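Local atomic coordinates of geranyltranstransferase (Thermotoga neapolitana, PDB entry 4WK5), a protein that probably catalyses the magnesium-dependent joining of isoprenoid diphosphates into longer prenyl chains, as other members of the FPP/GGPP synthase family do. Residues E33-P38 with V85-T90; M48-T53 with H114-E119; L65-D70 with S195-L200; T206-L211 with E273-H278. All coordinates share one frame; numbering follows the deposited sequence.

Interaction 1 of 4, residues E33-P38 with V85-T90; sequences EELVKP and VELFHT
Three first torsions of the same kind bring Leu35, Val36 and Leu87 together: in each residue a branch stands anti to its carbonyl carbon and beside the backbone N, CG in Leu35 (chi1 -68°) and Leu87 (chi1 -71°), CG1 in Val36. The contact is helix-to-helix packing within the mainly helical isoprenoid synthase fold, pairing the C-terminal end of helix 23-36 with the middle of helix 75-96. It illustrates how a forked side chain can serve two neighbours at once. Leu87 presents one methyl to each residue of the partner: its CD1 meets Leu35 CD1 at 4.1 Å, the two side chains roughly perpendicular, while its CD2 meets Val36 CG1 at 3.9 Å, those side chains running antiparallel past one another. The backbones stay well apart, 9.3 Å between Val36 CA and Leu87 CA, and the join is made by methyl groups alone. Leu129 of helix 119-138 packs on Val36, Leu87 and Thr90, bringing a third helix to the same apolar cluster. Elsewhere on segment 85-90, Phe88 meets the ring of Phe131 of the second subunit, which puts this face of helix 75-96 at the dimer interface, and Glu86 forms a salt bridge with Arg58. One turn along from Glu86, Thr90 doubles the grip on a carbonyl: Thr90 N and Thr90 OG1 each lie 2.9 Å from Glu86 O, one from above and one from below the carbonyl plane, with OG1 tilted 35° from it.

Interaction 2 of 4, residues M48-T53 with H114-E119; sequences MQYSVT and HRAYGE
Where Tyr50 meets Ala116 and Tyr117, the shortest sound polar bond belongs to the backbone just beyond: Gly118 N donates to His114 O over 2.7 Å and closes the last turn of helix 113-117. The contact is a surface join between this short helix and helix 43-53 in the isoprenoid synthase fold, built almost wholly of helices. Tyr50 carries it. With CG anti to the backbone N (chi1 175°), its ring reaches out from helix 43-53 and turns a face to Ala116, whose CB sits 4.2 Å from the ring centroid and 26° off the normal, a CH-pi contact displaced toward CE2. The base of the same side chain meets the second aromatic group, Tyr50 CB lying 4.0 Å from Tyr117 CE1. One tyrosine therefore packs with both its ring and its stem. The Tyr117 side chain reaches across helix 43-53, where it also touches Leu43, Ser46 and Ala47. Past it the chain turns sharply: Gly118, with a positive phi of 96°, both ends helical geometry and occupies the N-cap position of helix 119-138. At the far end of the Tyr50 ring, OH is hydrogen-bonded to Pro111 O, in the short strand 110-111.

Interaction 3 of 4, residues L65-D70 with S195-L200; sequences LTVGED and SAPFLL
Val67 is the first residue of segment 65-70 to meet segment 195-200, and it does so chiefly through one methyl, CG1. This branch stands anti to the backbone N (chi1 171°), which swings it to the partner helix, where it touches Pro197 CG at 3.8 Å and Phe198 CE1 at the same 3.8 Å. Against the phenylalanine the methyl lies at the ring edge, near its plane. The ring comes round to meet it although the bond from CA to CB of Phe198 is not aimed at segment 65-70. Next comes Gly68, bare of a side chain, and here the backbones draw together: Pro197 CB rests 3.8 Å from Gly68 CA, and the two CA atoms are 5.1 Å apart. Within the isoprenoid synthase bundle this is the close crossing of helices 59-70 and 175-201, whose local axes approach to 8.8 Å at a signed angle of -32°. Pro197 also marks a kink in its own helix, since its N makes no bond to the preceding turn. Further along, Glu69 turns to other partners and pairs with both Lys24 and Arg279 in salt bridges. Asp70 ends the segment with its carboxylate at the start of helix 278-289, OD1 accepting from Arg279 N and OD2 hydrogen-bonded to Thr280 OG1; that helix end would be expected to favour its negative charge.

Interaction 4 of 4, residues T206-L211 with E273-H278; sequences TFVKKL and ESEGLH
Packing contacts between Glu275 and the trio Phe207, Val208 and Leu211 join the first turns of helix 206-229 to the chain leaving helix 248-274, which ends in a Schellman motif within the helix-rich isoprenoid synthase fold. The case shows a charged side chain lying against apolar neighbours. Glu275 is extended beyond CG (chi2 -179°) and carries its carboxylate across to the other helix. There OE1 lies 4.1 Å from Val208 CG1, a loose van der Waals approach, and OE2 lies 4.4 Å from Leu211 CD1. The same OE2 is modelled 2.9 Å from Phe207 CE2, unusually close for a carbon and a carboxylate oxygen, and the whole approach to the Phe207 ring is therefore doubtful. Phe207 has its CG anti to the backbone N (chi1 -172°), and its bond from CA to CB does point toward segment 273-278. Apolar packing completes the join from outside the two segments: Ala271 touches both Phe207 and Leu211, and Val208 packs on Phe194 and Phe198 of helix 175-201.

Hydrogen bonding here works within the turn that delivers Glu275. Gly276, with positive phi, closes the Schellman motif and bonds from its N to Glu273 O over 3.1 Å. Leu277, the centre of an inverse gamma turn, follows, with a weak bond of 3.0 Å from His278 N to Gly276 O. That carbonyl oxygen also sits over the centre of the His278 ring, 3.6 Å above its plane.

Overall arrangement
From the N terminus, interaction 1 closes a loop from helix 23-36 to helix 75-96; interaction 2 opens inside it, at helix 43-53, and closes beyond it, at helix 113-117. Interaction 3 starts on helix 59-70, within both loops, and ends far along at helix 175-201, so the first three cross one another and none nests. Interaction 4 follows in series, closing a loop from the start of helix 206-229 to the turn after helix 248-274. Interactions 1 and 2 touch where Val36 O packs against Gln49 CB. Across the chain's centre from interaction 2, interactions 3 and 4 meet where Ser195 packs on Lys209 and Asp70 on Leu277, tying early helices to late ones.

Interaction 1 of 4, residues E33-P38 with V85-T90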
loop_
_atom_site.group_PDB
_atom_site.type_symbol
_atom_site.label_atom_id
_atom_site.label_comp_id
_atom_site.label_asym_id
_atom_site.label_seq_id
_atom_site.Cartn_x
_atom_site.Cartn_y
_atom_site.Cartn_z
ATOM N N GLU A 33 17.283 -6.660 -5.152
ATOM C CA GLU A 33 18.163 -5.494 -5.190
ATOM C C GLU A 33 18.015 -4.715 -6.495
ATOM O O GLU A 33 18.200 -3.497 -6.520
ATOM C CB GLU A 33 19.618 -5.895 -4.986
ATOM C CG GLU A 33 19.951 -6.324 -3.560
ATOM C CD GLU A 33 19.721 -5.237 -2.499
ATOM O OE1 GLU A 33 19.461 -4.069 -2.844
ATOM O OE2 GLU A 33 19.844 -5.555 -1.303
ATOM N N GLU A 34 17.685 -5.414 -7.576
ATOM C CA GLU A 34 17.411 -4.742 -8.846
ATOM C C GLU A 34 16.215 -3.801 -8.710
ATOM O O GLU A 34 16.234 -2.667 -9.223
ATOM C CB GLU A 34 17.151 -5.753 -9.966
ATOM C CG GLU A 34 18.386 -6.442 -10.476
ATOM C CD GLU A 34 18.076 -7.516 -11.503
ATOM O OE1 GLU A 34 16.890 -7.887 -11.648
ATOM O OE2 GLU A 34 19.024 -7.979 -12.173
ATOM N N LEU A 35 15.186 -4.265 -8.007
ATOM C CA LEU A 35 13.943 -3.498 -7.887
ATOM C C LEU A 35 14.076 -2.282 -6.979
ATOM O O LEU A 35 13.380 -1.280 -7.181
ATOM C CB LEU A 35 12.803 -4.393 -7.373
ATOM C CG LEU A 35 12.363 -5.479 -8.352
ATOM C CD1 LEU A 35 11.363 -6.397 -7.676
ATOM C CD2 LEU A 35 11.755 -4.853 -9.590
ATOM N N VAL A 36 14.944 -2.349 -5.975
ATOM C CA VAL A 36 15.065 -1.214 -5.052
ATOM C C VAL A 36 16.305 -0.325 -5.288
ATOM O O VAL A 36 16.548 0.628 -4.528
ATOM C CB VAL A 36 15.051 -1.684 -3.568
ATOM C CG1 VAL A 36 13.706 -2.334 -3.230
ATOM C CG2 VAL A 36 16.223 -2.640 -3.245
ATOM N N LYS A 37 17.080 -0.615 -6.334
ATOM C CA LYS A 37 18.115 0.326 -6.783
ATOM C C LYS A 37 17.498 1.691 -7.117
ATOM O O LYS A 37 16.528 1.785 -7.882
ATOM C CB LYS A 37 18.873 -0.223 -7.995
ATOM C CG LYS A 37 20.097 0.608 -8.365
ATOM C CD LYS A 37 20.306 0.669 -9.872
ATOM C CE LYS A 37 20.945 -0.596 -10.396
ATOM N NZ LYS A 37 21.977 -0.315 -11.458
ATOM N N PRO A 38 18.032 2.766 -6.519
ATOM C CA PRO A 38 17.449 4.091 -6.755
ATOM C C PRO A 38 17.480 4.492 -8.224
ATOM O O PRO A 38 18.430 4.156 -8.938
ATOM C CB PRO A 38 18.341 5.014 -5.916
ATOM C CG PRO A 38 18.816 4.118 -4.791
ATOM C CD PRO A 38 19.092 2.801 -5.494
ATOM N N VAL A 85 6.278 -10.715 -2.170
ATOM C CA VAL A 85 5.969 -11.079 -0.802
ATOM C C VAL A 85 7.059 -10.540 0.124
ATOM O O VAL A 85 6.780 -10.028 1.213
ATOM C CB VAL A 85 5.823 -12.611 -0.657
ATOM C CG1 VAL A 85 5.826 -13.021 0.797
ATOM C CG2 VAL A 85 4.527 -13.077 -1.356
ATOM N N GLU A 86 8.307 -10.617 -0.315
ATOM C CA GLU A 86 9.386 -10.156 0.557
ATOM C C GLU A 86 9.413 -8.629 0.652
ATOM O O GLU A 86 9.709 -8.086 1.725
ATOM C CB GLU A 86 10.749 -10.684 0.079
ATOM C CG GLU A 86 11.928 -10.372 1.029
ATOM C CD GLU A 86 11.826 -11.020 2.417
ATOM O OE1 GLU A 86 10.958 -11.886 2.649
ATOM O OE2 GLU A 86 12.626 -10.641 3.297
ATOM N N LEU A 87 9.114 -7.929 -0.443
ATOM C CA LEU A 87 9.000 -6.470 -0.385
ATOM C C LEU A 87 7.904 -6.049 0.595
ATOM O O LEU A 87 8.074 -5.112 1.383
ATOM C CB LEU A 87 8.720 -5.894 -1.774
ATOM C CG LEU A 87 9.911 -5.959 -2.745
ATOM C CD1 LEU A 87 9.433 -5.684 -4.166
ATOM C CD2 LEU A 87 10.987 -4.955 -2.348
ATOM N N PHE A 88 6.777 -6.750 0.552
ATOM C CA PHE A 88 5.670 -6.446 1.447
ATOM C C PHE A 88 6.072 -6.679 2.898
ATOM O O PHE A 88 5.782 -5.847 3.775
ATOM C CB PHE A 88 4.426 -7.279 1.084
ATOM C CG PHE A 88 3.189 -6.826 1.803
ATOM C CD1 PHE A 88 2.929 -7.247 3.095
ATOM C CD2 PHE A 88 2.315 -5.931 1.196
ATOM C CE1 PHE A 88 1.799 -6.792 3.779
ATOM C CE2 PHE A 88 1.181 -5.474 1.879
ATOM C CZ PHE A 88 0.933 -5.903 3.158
ATOM N N HIS A 89 6.737 -7.810 3.145
ATOM C CA HIS A 89 7.198 -8.144 4.487
ATOM C C HIS A 89 8.180 -7.077 4.994
ATOM O O HIS A 89 8.078 -6.622 6.142
ATOM C CB HIS A 89 7.838 -9.535 4.496
ATOM C CG HIS A 89 8.507 -9.885 5.794
ATOM N ND1 HIS A 89 7.822 -9.980 6.981
ATOM C CD2 HIS A 89 9.804 -10.133 6.087
ATOM C CE1 HIS A 89 8.664 -10.281 7.952
ATOM N NE2 HIS A 89 9.876 -10.375 7.436
ATOM N N THR A 90 9.112 -6.664 4.130
ATOM C CA THR A 90 10.091 -5.639 4.504
ATOM C C THR A 90 9.403 -4.336 4.897
ATOM O O THR A 90 9.718 -3.738 5.929
ATOM C CB THR A 90 11.088 -5.390 3.350
ATOM O OG1 THR A 90 11.772 -6.627 3.057
ATOM C CG2 THR A 90 12.105 -4.314 3.736
#

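Interaction 2 of 4, residues M48-T53 with H114-E119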
loop_
_atom_site.group_PDB
_atom_site.type_symbol
_atom_site.label_atom_id
_atom_site.label_comp_id
_atom_site.label_asym_id
_atom_site.label_seq_id
_atom_site.Cartn_x
_atom_site.Cartn_y
_atom_site.Cartn_z
ATOM N N MET A 48 14.721 2.689 1.095
ATOM C CA MET A 48 14.093 1.451 0.631
ATOM C C MET A 48 15.154 0.382 0.412
ATOM O O MET A 48 14.995 -0.784 0.847
ATOM C CB MET A 48 13.299 1.699 -0.660
ATOM C CG MET A 48 12.046 2.504 -0.407
ATOM S SD MET A 48 11.068 2.710 -1.900
ATOM C CE MET A 48 11.634 4.247 -2.571
ATOM N N GLN A 49 16.234 0.768 -0.270
ATOM C CA GLN A 49 17.312 -0.177 -0.541
ATOM C C GLN A 49 17.956 -0.638 0.750
ATOM O O GLN A 49 18.247 -1.826 0.929
ATOM C CB GLN A 49 18.371 0.438 -1.461
ATOM C CG GLN A 49 19.518 -0.542 -1.728
ATOM C CD GLN A 49 20.680 0.125 -2.479
ATOM O OE1 GLN A 49 21.362 1.012 -1.948
ATOM N NE2 GLN A 49 20.872 -0.272 -3.713
ATOM N N TYR A 50 18.146 0.304 1.664
ATOM C CA TYR A 50 18.766 0.004 2.950
ATOM C C TYR A 50 18.008 -1.087 3.686
ATOM O O TYR A 50 18.607 -2.061 4.163
ATOM C CB TYR A 50 18.839 1.264 3.813
ATOM C CG TYR A 50 19.359 1.034 5.212
ATOM C CD1 TYR A 50 20.721 0.964 5.468
ATOM C CD2 TYR A 50 18.480 0.924 6.293
ATOM C CE1 TYR A 50 21.203 0.761 6.753
ATOM C CE2 TYR A 50 18.958 0.718 7.597
ATOM C CZ TYR A 50 20.317 0.641 7.811
ATOM O OH TYR A 50 20.806 0.447 9.088
ATOM N N SER A 51 16.692 -0.930 3.791
ATOM C CA SER A 51 15.911 -1.893 4.550
ATOM C C SER A 51 15.912 -3.274 3.905
ATOM O O SER A 51 15.872 -4.287 4.604
ATOM C CB SER A 51 14.493 -1.378 4.733
ATOM O OG SER A 51 14.513 -0.339 5.700
ATOM N N VAL A 52 15.989 -3.327 2.586
ATOM C CA VAL A 52 16.148 -4.603 1.897
ATOM C C VAL A 52 17.541 -5.217 2.127
ATOM O O VAL A 52 17.671 -6.425 2.394
ATOM C CB VAL A 52 15.882 -4.441 0.386
ATOM C CG1 VAL A 52 16.348 -5.676 -0.391
ATOM C CG2 VAL A 52 14.395 -4.193 0.164
ATOM N N THR A 53 18.580 -4.390 2.037
ATOM C CA THR A 53 19.957 -4.888 2.100
ATOM C C THR A 53 20.309 -5.323 3.519
ATOM O O THR A 53 21.153 -6.206 3.718
ATOM C CB THR A 53 20.954 -3.826 1.624
ATOM O OG1 THR A 53 20.557 -3.348 0.332
ATOM C CG2 THR A 53 22.356 -4.410 1.548
ATOM N N HIS A 114 14.194 4.127 10.417
ATOM C CA HIS A 114 13.994 5.493 10.902
ATOM C C HIS A 114 15.190 6.023 11.688
ATOM O O HIS A 114 15.403 7.237 11.747
ATOM C CB HIS A 114 12.725 5.594 11.757
ATOM C CG HIS A 114 12.765 4.759 13.000
ATOM N ND1 HIS A 114 12.438 3.422 13.006
ATOM C CD2 HIS A 114 13.072 5.080 14.279
ATOM C CE1 HIS A 114 12.560 2.948 14.233
ATOM N NE2 HIS A 114 12.936 3.934 15.026
ATOM N N ARG A 115 15.986 5.135 12.270
ATOM C CA ARG A 115 17.200 5.593 12.936
ATOM C C ARG A 115 18.215 6.012 11.875
ATOM O O ARG A 115 18.937 7.001 12.045
ATOM C CB ARG A 115 17.772 4.505 13.860
ATOM C CG ARG A 115 16.978 4.321 15.149
ATOM C CD ARG A 115 17.194 5.502 16.100
ATOM N NE ARG A 115 18.525 5.414 16.711
ATOM C CZ ARG A 115 19.075 6.357 17.471
ATOM N NH1 ARG A 115 18.415 7.482 17.719
ATOM N NH2 ARG A 115 20.289 6.179 17.982
ATOM N N ALA A 116 18.247 5.281 10.763
ATOM C CA ALA A 116 19.211 5.563 9.703
ATOM C C ALA A 116 18.846 6.813 8.906
ATOM O O ALA A 116 19.736 7.548 8.503
ATOM C CB ALA A 116 19.339 4.357 8.767
ATOM N N TYR A 117 17.545 7.042 8.696
ATOM C CA TYR A 117 17.033 8.076 7.779
ATOM C C TYR A 117 16.030 9.082 8.370
ATOM O O TYR A 117 15.652 10.051 7.705
ATOM C CB TYR A 117 16.354 7.404 6.578
ATOM C CG TYR A 117 17.347 6.881 5.579
ATOM C CD1 TYR A 117 17.828 5.569 5.652
ATOM C CD2 TYR A 117 17.810 7.704 4.569
ATOM C CE1 TYR A 117 18.767 5.115 4.721
ATOM C CE2 TYR A 117 18.713 7.267 3.656
ATOM C CZ TYR A 117 19.197 5.990 3.726
ATOM O OH TYR A 117 20.102 5.619 2.766
ATOM N N GLY A 118 15.572 8.844 9.593
ATOM C CA GLY A 118 14.542 9.693 10.168
ATOM C C GLY A 118 13.174 9.076 9.969
ATOM O O GLY A 118 12.991 8.289 9.038
ATOM N N GLU A 119 12.219 9.431 10.830
ATOM C CA GLU A 119 10.876 8.849 10.765
ATOM C C GLU A 119 10.117 9.166 9.486
ATOM O O GLU A 119 9.396 8.311 8.979
ATOM C CB GLU A 119 10.019 9.307 11.948
ATOM C CG GLU A 119 10.516 8.809 13.274
ATOM C CD GLU A 119 9.662 9.293 14.420
ATOM O OE1 GLU A 119 8.447 8.999 14.408
ATOM O OE2 GLU A 119 10.212 9.969 15.319
#

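Interaction 3 of 4, residues L65-D70 with S195-L200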
loop_
_atom_site.group_PDB
_atom_site.type_symbol
_atom_site.label_atom_id
_atom_site.label_comp_id
_atom_site.label_asym_id
_atom_site.label_seq_id
_atom_site.Cartn_x
_atom_site.Cartn_y
_atom_site.Cartn_z
ATOM N N LEU A 65 9.186 -20.077 -3.826
ATOM C CA LEU A 65 9.985 -20.779 -4.823
ATOM C C LEU A 65 9.959 -22.293 -4.648
ATOM O O LEU A 65 9.929 -23.023 -5.638
ATOM C CB LEU A 65 11.437 -20.286 -4.801
ATOM C CG LEU A 65 11.642 -18.836 -5.241
ATOM C CD1 LEU A 65 13.132 -18.541 -5.398
ATOM C CD2 LEU A 65 10.906 -18.561 -6.537
ATOM N N THR A 66 9.979 -22.778 -3.409
ATOM C CA THR A 66 10.022 -24.226 -3.221
ATOM C C THR A 66 8.669 -24.862 -3.531
ATOM O O THR A 66 8.614 -25.919 -4.157
ATOM C CB THR A 66 10.473 -24.625 -1.798
ATOM O OG1 THR A 66 9.430 -24.336 -0.852
ATOM C CG2 THR A 66 11.778 -23.883 -1.431
ATOM N N VAL A 67 7.581 -24.216 -3.113
ATOM C CA VAL A 67 6.250 -24.741 -3.404
ATOM C C VAL A 67 6.023 -24.720 -4.915
ATOM O O VAL A 67 5.539 -25.693 -5.510
ATOM C CB VAL A 67 5.141 -23.931 -2.703
ATOM C CG1 VAL A 67 3.769 -24.358 -3.203
ATOM C CG2 VAL A 67 5.236 -24.102 -1.181
ATOM N N GLY A 68 6.379 -23.603 -5.543
ATOM C CA GLY A 68 6.240 -23.486 -6.983
ATOM C C GLY A 68 7.057 -24.509 -7.747
ATOM O O GLY A 68 6.593 -25.069 -8.744
ATOM N N GLU A 69 8.275 -24.769 -7.289
ATOM C CA GLU A 69 9.100 -25.759 -7.967
ATOM C C GLU A 69 8.500 -27.152 -7.783
ATOM O O GLU A 69 8.528 -27.976 -8.703
ATOM C CB GLU A 69 10.539 -25.731 -7.459
ATOM C CG GLU A 69 11.482 -26.578 -8.323
ATOM C CD GLU A 69 12.911 -26.576 -7.824
ATOM O OE1 GLU A 69 13.151 -26.006 -6.742
ATOM O OE2 GLU A 69 13.790 -27.144 -8.510
ATOM N N ASP A 70 7.938 -27.409 -6.603
ATOM C CA ASP A 70 7.321 -28.706 -6.330
ATOM C C ASP A 70 6.138 -29.003 -7.258
ATOM O O ASP A 70 5.894 -30.160 -7.589
ATOM C CB ASP A 70 6.856 -28.791 -4.874
ATOM C CG ASP A 70 7.955 -29.238 -3.929
ATOM O OD1 ASP A 70 8.928 -29.887 -4.378
ATOM O OD2 ASP A 70 7.830 -28.968 -2.717
ATOM N N SER A 195 -0.721 -20.375 -1.444
ATOM C CA SER A 195 -1.817 -20.143 -2.393
ATOM C C SER A 195 -1.345 -19.685 -3.770
ATOM O O SER A 195 -1.819 -20.167 -4.805
ATOM C CB SER A 195 -2.786 -19.085 -1.839
ATOM O OG SER A 195 -3.423 -19.530 -0.662
ATOM N N ALA A 196 -0.418 -18.735 -3.773
ATOM C CA ALA A 196 -0.029 -18.056 -5.007
ATOM C C ALA A 196 0.535 -19.011 -6.074
ATOM O O ALA A 196 0.126 -18.926 -7.231
ATOM C CB ALA A 196 0.975 -16.935 -4.699
ATOM N N PRO A 197 1.455 -19.932 -5.702
ATOM C CA PRO A 197 1.921 -20.829 -6.768
ATOM C C PRO A 197 0.802 -21.711 -7.314
ATOM O O PRO A 197 0.786 -21.994 -8.513
ATOM C CB PRO A 197 2.985 -21.696 -6.074
ATOM C CG PRO A 197 3.396 -20.931 -4.876
ATOM C CD PRO A 197 2.181 -20.164 -4.439
ATOM N N PHE A 198 -0.105 -22.156 -6.445
ATOM C CA PHE A 198 -1.217 -22.997 -6.893
ATOM C C PHE A 198 -2.123 -22.205 -7.841
ATOM O O PHE A 198 -2.659 -22.758 -8.805
ATOM C CB PHE A 198 -2.011 -23.544 -5.701
ATOM C CG PHE A 198 -1.420 -24.791 -5.099
ATOM C CD1 PHE A 198 -0.221 -24.745 -4.402
ATOM C CD2 PHE A 198 -2.054 -26.014 -5.244
ATOM C CE1 PHE A 198 0.329 -25.893 -3.854
ATOM C CE2 PHE A 198 -1.515 -27.158 -4.700
ATOM C CZ PHE A 198 -0.322 -27.101 -4.005
ATOM N N LEU A 199 -2.277 -20.908 -7.582
ATOM C CA LEU A 199 -3.025 -20.040 -8.495
ATOM C C LEU A 199 -2.325 -19.941 -9.847
ATOM O O LEU A 199 -2.968 -20.036 -10.895
ATOM C CB LEU A 199 -3.213 -18.637 -7.895
ATOM C CG LEU A 199 -4.396 -18.486 -6.932
ATOM C CD1 LEU A 199 -4.296 -17.197 -6.124
ATOM C CD2 LEU A 199 -5.721 -18.557 -7.690
ATOM N N LEU A 200 -1.009 -19.759 -9.821
ATOM C CA LEU A 200 -0.222 -19.665 -11.049
ATOM C C LEU A 200 -0.322 -20.935 -11.893
ATOM O O LEU A 200 -0.281 -20.873 -13.123
ATOM C CB LEU A 200 1.244 -19.377 -10.728
ATOM C CG LEU A 200 1.524 -18.047 -10.027
ATOM C CD1 LEU A 200 3.012 -17.835 -9.832
ATOM C CD2 LEU A 200 0.937 -16.926 -10.836
#

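Interaction 4 of 4, residues T206-L211 with E273-H278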
loop_
_atom_site.group_PDB
_atom_site.type_symbol
_atom_site.label_atom_id
_atom_site.label_comp_id
_atom_site.label_asym_id
_atom_site.label_seq_id
_atom_site.Cartn_x
_atom_site.Cartn_y
_atom_site.Cartn_z
ATOM N N THR A 206 -7.472 -24.288 -1.906
ATOM C CA THR A 206 -8.229 -24.279 -0.659
ATOM C C THR A 206 -7.487 -25.013 0.455
ATOM O O THR A 206 -7.367 -24.512 1.574
ATOM C CB THR A 206 -9.619 -24.920 -0.837
ATOM O OG1 THR A 206 -10.336 -24.241 -1.878
ATOM C CG2 THR A 206 -10.413 -24.839 0.460
ATOM N N PHE A 207 -6.982 -26.200 0.131
ATOM C CA PHE A 207 -6.262 -27.028 1.092
ATOM C C PHE A 207 -5.005 -26.331 1.619
ATOM O O PHE A 207 -4.869 -26.088 2.820
ATOM C CB PHE A 207 -5.883 -28.369 0.450
ATOM C CG PHE A 207 -5.313 -29.369 1.417
ATOM C CD1 PHE A 207 -6.113 -30.362 1.950
ATOM C CD2 PHE A 207 -3.982 -29.313 1.800
ATOM C CE1 PHE A 207 -5.598 -31.280 2.834
ATOM C CE2 PHE A 207 -3.470 -30.224 2.698
ATOM C CZ PHE A 207 -4.275 -31.211 3.210
ATOM N N VAL A 208 -4.088 -26.020 0.706
ATOM C CA VAL A 208 -2.770 -25.522 1.079
ATOM C C VAL A 208 -2.795 -24.147 1.748
ATOM O O VAL A 208 -1.877 -23.812 2.499
ATOM C CB VAL A 208 -1.835 -25.452 -0.144
ATOM C CG1 VAL A 208 -1.484 -26.848 -0.619
ATOM C CG2 VAL A 208 -2.474 -24.641 -1.263
ATOM N N LYS A 209 -3.825 -23.348 1.472
ATOM C CA LYS A 209 -3.953 -22.040 2.116
ATOM C C LYS A 209 -4.147 -22.215 3.625
ATOM O O LYS A 209 -3.586 -21.465 4.440
ATOM C CB LYS A 209 -5.114 -21.250 1.510
ATOM C CG LYS A 209 -5.267 -19.847 2.066
ATOM C CD LYS A 209 -6.446 -19.126 1.431
ATOM C CE LYS A 209 -6.639 -17.746 2.039
ATOM N NZ LYS A 209 -7.745 -16.988 1.383
ATOM N N LYS A 210 -4.938 -23.225 3.981
ATOM C CA LYS A 210 -5.141 -23.620 5.369
ATOM C C LYS A 210 -3.817 -24.041 6.008
ATOM O O LYS A 210 -3.543 -23.733 7.166
ATOM C CB LYS A 210 -6.161 -24.755 5.441
ATOM C CG LYS A 210 -7.019 -24.765 6.695
ATOM C CD LYS A 210 -8.047 -25.888 6.623
ATOM C CE LYS A 210 -8.993 -25.865 7.811
ATOM N NZ LYS A 210 -9.607 -27.201 8.049
ATOM N N LEU A 211 -2.992 -24.738 5.233
ATOM C CA LEU A 211 -1.657 -25.136 5.677
ATOM C C LEU A 211 -0.776 -23.943 6.013
ATOM O O LEU A 211 -0.116 -23.918 7.051
ATOM C CB LEU A 211 -0.966 -25.978 4.608
ATOM C CG LEU A 211 -1.485 -27.385 4.344
ATOM C CD1 LEU A 211 -0.523 -28.090 3.396
ATOM C CD2 LEU A 211 -1.662 -28.173 5.642
ATOM N N GLU A 273 4.471 -33.854 2.953
ATOM C CA GLU A 273 5.047 -35.148 2.595
ATOM C C GLU A 273 4.026 -35.994 1.841
ATOM O O GLU A 273 4.337 -36.557 0.793
ATOM C CB GLU A 273 5.542 -35.881 3.836
ATOM C CG GLU A 273 6.361 -37.122 3.513
ATOM C CD GLU A 273 7.192 -37.596 4.686
ATOM O OE1 GLU A 273 8.317 -38.091 4.457
ATOM O OE2 GLU A 273 6.720 -37.472 5.836
ATOM N N SER A 274 2.803 -36.049 2.361
ATOM C CA SER A 274 1.717 -36.814 1.733
ATOM C C SER A 274 1.416 -36.385 0.299
ATOM O O SER A 274 1.033 -37.218 -0.538
ATOM C CB SER A 274 0.433 -36.693 2.557
ATOM O OG SER A 274 0.585 -37.306 3.820
ATOM N N GLU A 275 1.565 -35.090 0.026
ATOM C CA GLU A 275 1.232 -34.538 -1.289
ATOM C C GLU A 275 2.401 -34.557 -2.265
ATOM O O GLU A 275 2.267 -34.100 -3.398
ATOM C CB GLU A 275 0.727 -33.107 -1.152
ATOM C CG GLU A 275 -0.641 -32.998 -0.551
ATOM C CD GLU A 275 -1.104 -31.569 -0.458
ATOM O OE1 GLU A 275 -0.837 -30.786 -1.392
ATOM O OE2 GLU A 275 -1.729 -31.232 0.561
ATOM N N GLY A 276 3.543 -35.064 -1.818
ATOM C CA GLY A 276 4.733 -35.124 -2.651
ATOM C C GLY A 276 5.361 -33.756 -2.890
ATOM O O GLY A 276 6.027 -33.540 -3.899
ATOM N N LEU A 277 5.157 -32.840 -1.951
ATOM C CA LEU A 277 5.766 -31.502 -2.016
ATOM C C LEU A 277 7.143 -31.601 -1.354
ATOM O O LEU A 277 7.380 -31.037 -0.280
ATOM C CB LEU A 277 4.866 -30.446 -1.343
ATOM C CG LEU A 277 3.673 -29.887 -2.140
ATOM C CD1 LEU A 277 2.910 -30.926 -2.892
ATOM C CD2 LEU A 277 2.724 -29.135 -1.220
ATOM N N HIS A 278 8.038 -32.341 -2.017
ATOM C CA HIS A 278 9.324 -32.784 -1.459
ATOM C C HIS A 278 10.255 -31.677 -1.010
ATOM O O HIS A 278 10.803 -31.723 0.090
ATOM C CB HIS A 278 10.095 -33.629 -2.485
ATOM C CG HIS A 278 9.387 -34.871 -2.915
ATOM N ND1 HIS A 278 9.251 -35.225 -4.239
ATOM C CD2 HIS A 278 8.794 -35.855 -2.199
ATOM C CE1 HIS A 278 8.596 -36.368 -4.321
ATOM N NE2 HIS A 278 8.305 -36.771 -3.097
#